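Local coordinates for proteolytically activated form of PPO4 Tyrosinase (Agaricus bisporus var. bisporus H97, PDB 4OUA), which uses copper to oxidise monophenols and o-diphenols to reactive o-quinones, the initial step of melanin synthesis, at residues Y31-Q36 against I159-I165; L126-Y130 against N348-D353. All coordinates share one frame; numbering follows the deposited sequence.

The two contacts cross along the chain: 31-36 comes first, then 126-130, then 159-165 and last 348-353. Their centres lie 20 Å apart. Interaction 1 lays helix 25-39 against strand 158-162 and the turn that follows it, partly buried near the periphery; interaction 2, buried nearer the middle, sets the loop after helix 116-125 against the region of strand 349-350. Helix 86-109 is common ground, touched by Tyr31 and Leu35 from one contact and Arg127 from the other. The contacts also meet directly, Tyr31 CE1 packing 4.0 Å from Pro129 CD. Sequence-distant parts are thereby tied together round the fold that carries the two copper ions.

Interaction 1 (Y31-Q36 against I159-I165)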
loop_
_atom_site.group_PDB
_atom_site.type_symbol
_atom_site.label_atom_id
_atom_site.label_comp_id
_atom_site.label_asym_id
_atom_site.label_seq_id
_atom_site.Cartn_x
_atom_site.Cartn_y
_atom_site.Cartn_z
ATOM N N TYR A 31 -1.105 1.005 15.900
ATOM C CA TYR A 31 -1.009 0.273 14.644
ATOM C C TYR A 31 -1.016 -1.235 14.886
ATOM O O TYR A 31 -1.687 -1.982 14.177
ATOM C CB TYR A 31 0.249 0.689 13.877
ATOM C CG TYR A 31 0.282 0.199 12.448
ATOM C CD1 TYR A 31 -0.426 0.861 11.452
ATOM C CD2 TYR A 31 1.019 -0.924 12.093
ATOM C CE1 TYR A 31 -0.401 0.418 10.143
ATOM C CE2 TYR A 31 1.050 -1.375 10.786
ATOM C CZ TYR A 31 0.338 -0.698 9.815
ATOM O OH TYR A 31 0.361 -1.141 8.512
ATOM N N ILE A 32 -0.268 -1.674 15.894
ATOM C CA ILE A 32 -0.200 -3.090 16.242
ATOM C C ILE A 32 -1.538 -3.600 16.769
ATOM O O ILE A 32 -1.932 -4.736 16.500
ATOM C CB ILE A 32 0.889 -3.360 17.297
ATOM C CG1 ILE A 32 2.257 -2.902 16.787
ATOM C CG2 ILE A 32 0.918 -4.835 17.667
ATOM C CD1 ILE A 32 2.721 -3.622 15.542
ATOM N N ARG A 33 -2.233 -2.756 17.523
ATOM C CA ARG A 33 -3.540 -3.115 18.057
ATOM C C ARG A 33 -4.601 -3.145 16.961
ATOM O O ARG A 33 -5.361 -4.106 16.849
ATOM C CB ARG A 33 -3.959 -2.140 19.160
ATOM C CG ARG A 33 -3.130 -2.234 20.430
ATOM C CD ARG A 33 -3.210 -3.624 21.043
ATOM N NE ARG A 33 -2.784 -3.631 22.441
ATOM C CZ ARG A 33 -2.688 -4.727 23.190
ATOM N NH1 ARG A 33 -2.982 -5.914 22.676
ATOM N NH2 ARG A 33 -2.294 -4.636 24.452
ATOM N N ALA A 34 -4.645 -2.088 16.154
ATOM C CA ALA A 34 -5.667 -1.952 15.123
ATOM C C ALA A 34 -5.479 -2.976 14.012
ATOM O O ALA A 34 -6.452 -3.496 13.465
ATOM C CB ALA A 34 -5.658 -0.545 14.550
ATOM N N LEU A 35 -4.225 -3.264 13.681
ATOM C CA LEU A 35 -3.919 -4.235 12.637
ATOM C C LEU A 35 -4.315 -5.644 13.072
ATOM O O LEU A 35 -4.844 -6.425 12.280
ATOM C CB LEU A 35 -2.433 -4.183 12.277
ATOM C CG LEU A 35 -1.979 -5.104 11.148
ATOM C CD1 LEU A 35 -2.796 -4.855 9.892
ATOM C CD2 LEU A 35 -0.500 -4.905 10.875
ATOM N N GLN A 36 -4.058 -5.964 14.335
ATOM C CA GLN A 36 -4.473 -7.243 14.888
ATOM C C GLN A 36 -5.996 -7.306 14.960
ATOM O O GLN A 36 -6.598 -8.360 14.772
ATOM C CB GLN A 36 -3.858 -7.456 16.275
ATOM C CG GLN A 36 -4.185 -8.799 16.910
ATOM C CD GLN A 36 -3.449 -9.949 16.253
ATOM O OE1 GLN A 36 -2.220 -9.956 16.182
ATOM N NE2 GLN A 36 -4.200 -10.931 15.766
ATOM N N ILE A 159 4.288 -3.676 27.299
ATOM C CA ILE A 159 4.157 -5.116 27.118
ATOM C C ILE A 159 4.678 -5.549 25.754
ATOM O O ILE A 159 4.994 -4.714 24.906
ATOM C CB ILE A 159 2.699 -5.569 27.256
ATOM C CG1 ILE A 159 1.921 -5.248 25.978
ATOM C CG2 ILE A 159 2.057 -4.921 28.472
ATOM C CD1 ILE A 159 0.522 -5.822 25.956
ATOM N N THR A 160 4.767 -6.859 25.547
ATOM C CA THR A 160 5.184 -7.398 24.258
ATOM C C THR A 160 4.150 -8.383 23.730
ATOM O O THR A 160 3.899 -9.425 24.338
ATOM C CB THR A 160 6.557 -8.093 24.345
ATOM O OG1 THR A 160 6.465 -9.243 25.194
ATOM C CG2 THR A 160 7.603 -7.136 24.900
ATOM N N VAL A 161 3.543 -8.040 22.600
ATOM C CA VAL A 161 2.545 -8.896 21.972
ATOM C C VAL A 161 3.059 -9.387 20.626
ATOM O O VAL A 161 4.023 -8.842 20.092
ATOM C CB VAL A 161 1.209 -8.159 21.776
ATOM C CG1 VAL A 161 0.712 -7.611 23.100
ATOM C CG2 VAL A 161 1.368 -7.040 20.761
ATOM N N ARG A 162 2.418 -10.417 20.081
ATOM C CA ARG A 162 2.855 -10.984 18.811
ATOM C C ARG A 162 2.696 -9.971 17.680
ATOM O O ARG A 162 1.759 -9.172 17.671
ATOM C CB ARG A 162 2.089 -12.271 18.496
ATOM C CG ARG A 162 0.589 -12.106 18.306
ATOM C CD ARG A 162 -0.074 -13.471 18.154
ATOM N NE ARG A 162 -1.481 -13.384 17.773
ATOM C CZ ARG A 162 -2.458 -13.035 18.604
ATOM N NH1 ARG A 162 -2.180 -12.727 19.863
ATOM N NH2 ARG A 162 -3.712 -12.985 18.175
ATOM N N ASN A 163 3.630 -10.012 16.735
ATOM C CA ASN A 163 3.683 -9.039 15.652
ATOM C C ASN A 163 2.740 -9.391 14.506
ATOM O O ASN A 163 2.946 -10.388 13.812
ATOM C CB ASN A 163 5.114 -8.920 15.129
ATOM C CG ASN A 163 5.326 -7.682 14.283
ATOM O OD1 ASN A 163 4.369 -7.023 13.871
ATOM N ND2 ASN A 163 6.585 -7.358 14.014
ATOM N N PRO A 164 1.703 -8.567 14.300
ATOM C CA PRO A 164 0.736 -8.774 13.218
ATOM C C PRO A 164 1.258 -8.281 11.870
ATOM O O PRO A 164 0.620 -8.505 10.843
ATOM C CB PRO A 164 -0.469 -7.949 13.671
ATOM C CG PRO A 164 0.133 -6.836 14.455
ATOM C CD PRO A 164 1.347 -7.412 15.144
ATOM N N ILE A 165 2.411 -7.621 11.884
ATOM C CA ILE A 165 2.989 -7.057 10.669
ATOM C C ILE A 165 3.707 -8.115 9.834
ATOM O O ILE A 165 3.799 -7.994 8.612
ATOM C CB ILE A 165 3.974 -5.916 10.998
ATOM C CG1 ILE A 165 3.257 -4.802 11.762
ATOM C CG2 ILE A 165 4.605 -5.367 9.732
ATOM C CD1 ILE A 165 4.137 -3.614 12.079
HETATM O O HOH W 1 -0.684 -8.346 18.167
#
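Gln36 lays its amide over one face of the Arg162 guanidinium without bonding to it: Gln36 NE2 and Arg162 NH2, two donors, merely lie near each other. Gln36 OE1 sits 3.6 Å above the guanidinium plane, offset toward its rim, and accepts from a water at 3.0 Å; the same water donates to the backbone O of Arg162 at 2.6 Å. A bend at the second torsion of Gln36 (chi2 73°) turns the amide back over the arginine. A long amide suits this border, since it can lie over the guanidinium, take a water at OE1 and give NE2 to Asp40, just past the end of its helix.

Beneath lies an apolar wedge. Pro164, compact and with no N-H to satisfy, fits where the backbones come nearest: its CD touches Ile32 CG2 at 3.6 Å and its CB faces Leu35 CG at 4.1 Å. Ile32 uses both branches, CG2 also meeting Val161 CG2 at 3.8 Å and CD1 reaching Ile165 CD1 at 3.7 Å. That last methyl also comes to the edge of the Tyr31 ring. Ile165 N donates to Asn163 OD1 at 2.9 Å in an Asx turn, while Asn163 ND2 bonds to the Glu142 and Leu146 carbonyls. The Arg33 guanidinium lies beside the methyls of Ile159 and Val161.

Strand 158-162 pairs antiparallel with strand 148-152, so the contact sets this two-stranded sheet and its following turn against helix 25-39. Direct cohesion is mainly aliphatic, through Ile32, Leu35, Val161, Pro164 and Ile165; one water bridges the Gln36-Arg162 border, and the buried Asn163 amide is satisfied on its own side.

Interaction 2 (L126-Y130 against N348-D353); sequences LRQPY and NYSYPD
Arg127 turns the edge of its guanidinium to the backbone carbonyl of Asn348, whose oxygen lies in the plane of the group. NE donates to Asn348 O at 2.7 Å with an N-H...O angle of 154°, from a position tilted slightly off the carbonyl plane, and NH2 adds a weak bond to the same oxygen at 3.1 Å. NH1 donates to Leu126 O at 2.9 Å, here from above the carbonyl plane, and also to Glu124 O, so it reaches the end of helix 116-125 and the residue just after it. The bend at chi2 (-68°) folds the chain to bring this about, a task for which arginine, with donors spread round its rim, is well suited. A methionine in its place would probably leave the carbonyls of Asn348 and Leu126 without their guanidinium donor.

Toward the other end the meeting is aromatic. Tyr351 points its ring edge at the face of Tyr130 in an offset edge-to-face pair, with centroids 6.0 Å apart and planes at 66°; Tyr351 CD1 comes 4.0 Å from Tyr130 CD2. Pro352 CD lies 4.1 Å from Tyr130 CE2, at the ring edge, and Pro352 CG 3.8 Å from Tyr130 OH. The compact apolar ring of proline fits against the rim of the tyrosine.

Behind this cluster is helix 277-295: Asp286 holds the hydroxyls of both Tyr349 and Tyr351, Asp353 forms a salt bridge with Arg287, and the Tyr351 side chain lies about 8 Å from that of the copper ligand His282. A buried guanidinium whose N-H groups are taken up by backbone carbonyls at one end, and an edge-to-face pair at the other, probably help fix how the two segments lie.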
loop_
_atom_site.group_PDB
_atom_site.type_symbol
_atom_site.label_atom_id
_atom_site.label_comp_id
_atom_site.label_asym_id
_atom_site.label_seq_id
_atom_site.Cartn_x
_atom_site.Cartn_y
_atom_site.Cartn_z
ATOM N N LEU A 126 -3.211 9.182 13.130
ATOM C CA LEU A 126 -2.682 7.930 12.601
ATOM C C LEU A 126 -2.870 7.813 11.090
ATOM O O LEU A 126 -3.973 7.984 10.573
ATOM C CB LEU A 126 -3.335 6.735 13.294
ATOM C CG LEU A 126 -2.811 5.369 12.845
ATOM C CD1 LEU A 126 -1.307 5.284 13.055
ATOM C CD2 LEU A 126 -3.523 4.248 13.580
ATOM N N ARG A 127 -1.775 7.521 10.395
ATOM C CA ARG A 127 -1.792 7.334 8.950
ATOM C C ARG A 127 -0.910 6.149 8.573
ATOM O O ARG A 127 -0.057 5.733 9.355
ATOM C CB ARG A 127 -1.313 8.599 8.232
ATOM C CG ARG A 127 -2.146 9.841 8.501
ATOM C CD ARG A 127 -3.530 9.730 7.888
ATOM N NE ARG A 127 -4.261 10.992 7.968
ATOM C CZ ARG A 127 -4.949 11.390 9.033
ATOM N NH1 ARG A 127 -4.999 10.626 10.115
ATOM N NH2 ARG A 127 -5.585 12.554 9.020
ATOM N N GLN A 128 -1.110 5.611 7.376
ATOM C CA GLN A 128 -0.330 4.463 6.925
ATOM C C GLN A 128 1.118 4.846 6.623
ATOM O O GLN A 128 1.384 5.596 5.683
ATOM C CB GLN A 128 -0.972 3.831 5.689
ATOM C CG GLN A 128 -0.182 2.663 5.110
ATOM C CD GLN A 128 0.013 1.532 6.104
ATOM O OE1 GLN A 128 1.127 1.040 6.292
ATOM N NE2 GLN A 128 -1.072 1.109 6.741
ATOM N N PRO A 129 2.061 4.325 7.422
ATOM C CA PRO A 129 3.493 4.576 7.222
ATOM C C PRO A 129 3.992 3.989 5.906
ATOM O O PRO A 129 3.385 3.051 5.389
ATOM C CB PRO A 129 4.143 3.872 8.417
ATOM C CG PRO A 129 3.174 2.806 8.792
ATOM C CD PRO A 129 1.816 3.398 8.539
ATOM N N TYR A 130 5.079 4.535 5.371
ATOM C CA TYR A 130 5.604 4.060 4.096
ATOM C C TYR A 130 6.983 3.435 4.256
ATOM O O TYR A 130 7.759 3.821 5.130
ATOM C CB TYR A 130 5.658 5.199 3.072
ATOM C CG TYR A 130 6.592 6.334 3.436
ATOM C CD1 TYR A 130 7.949 6.259 3.155
ATOM C CD2 TYR A 130 6.115 7.484 4.049
ATOM C CE1 TYR A 130 8.804 7.292 3.481
ATOM C CE2 TYR A 130 6.964 8.524 4.378
ATOM C CZ TYR A 130 8.307 8.421 4.093
ATOM O OH TYR A 130 9.158 9.452 4.418
ATOM N N ASN A 348 -7.104 13.520 3.312
ATOM C CA ASN A 348 -6.563 13.864 4.622
ATOM C C ASN A 348 -5.196 13.258 4.923
ATOM O O ASN A 348 -4.940 12.823 6.046
ATOM C CB ASN A 348 -7.549 13.449 5.716
ATOM C CG ASN A 348 -8.411 14.602 6.188
ATOM O OD1 ASN A 348 -8.388 15.687 5.606
ATOM N ND2 ASN A 348 -9.174 14.377 7.252
ATOM N N TYR A 349 -4.316 13.235 3.930
ATOM C CA TYR A 349 -2.962 12.751 4.161
ATOM C C TYR A 349 -1.935 13.491 3.314
ATOM O O TYR A 349 -2.283 14.252 2.412
ATOM C CB TYR A 349 -2.877 11.243 3.898
ATOM C CG TYR A 349 -2.815 10.851 2.438
ATOM C CD1 TYR A 349 -1.595 10.658 1.803
ATOM C CD2 TYR A 349 -3.974 10.654 1.700
ATOM C CE1 TYR A 349 -1.530 10.293 0.472
ATOM C CE2 TYR A 349 -3.920 10.287 0.369
ATOM C CZ TYR A 349 -2.695 10.108 -0.239
ATOM O OH TYR A 349 -2.635 9.743 -1.564
ATOM N N SER A 350 -0.665 13.261 3.626
ATOM C CA SER A 350 0.442 13.876 2.906
ATOM C C SER A 350 1.751 13.240 3.356
ATOM O O SER A 350 1.751 12.326 4.181
ATOM C CB SER A 350 0.472 15.387 3.136
ATOM O OG SER A 350 1.573 15.981 2.469
ATOM N N TYR A 351 2.866 13.725 2.819
ATOM C CA TYR A 351 4.166 13.160 3.159
ATOM C C TYR A 351 5.104 14.226 3.705
ATOM O O TYR A 351 5.049 15.383 3.287
ATOM C CB TYR A 351 4.781 12.470 1.940
ATOM C CG TYR A 351 3.910 11.363 1.394
ATOM C CD1 TYR A 351 3.991 10.075 1.905
ATOM C CD2 TYR A 351 2.993 11.609 0.382
ATOM C CE1 TYR A 351 3.189 9.061 1.417
ATOM C CE2 TYR A 351 2.186 10.601 -0.113
ATOM C CZ TYR A 351 2.289 9.329 0.409
ATOM O OH TYR A 351 1.489 8.321 -0.079
ATOM N N PRO A 352 5.969 13.834 4.650
ATOM C CA PRO A 352 6.889 14.739 5.345
ATOM C C PRO A 352 7.938 15.356 4.421
ATOM O O PRO A 352 8.647 16.277 4.833
ATOM C CB PRO A 352 7.549 13.834 6.392
ATOM C CG PRO A 352 7.405 12.459 5.851
ATOM C CD PRO A 352 6.103 12.444 5.116
ATOM N N ASP A 353 8.030 14.855 3.193
ATOM C CA ASP A 353 8.973 15.383 2.213
ATOM C C ASP A 353 8.636 16.820 1.829
ATOM O O ASP A 353 9.484 17.546 1.314
ATOM C CB ASP A 353 8.993 14.504 0.961
ATOM C CG ASP A 353 9.208 13.037 1.281
ATOM O OD1 ASP A 353 8.211 12.336 1.554
ATOM O OD2 ASP A 353 10.373 12.585 1.259
#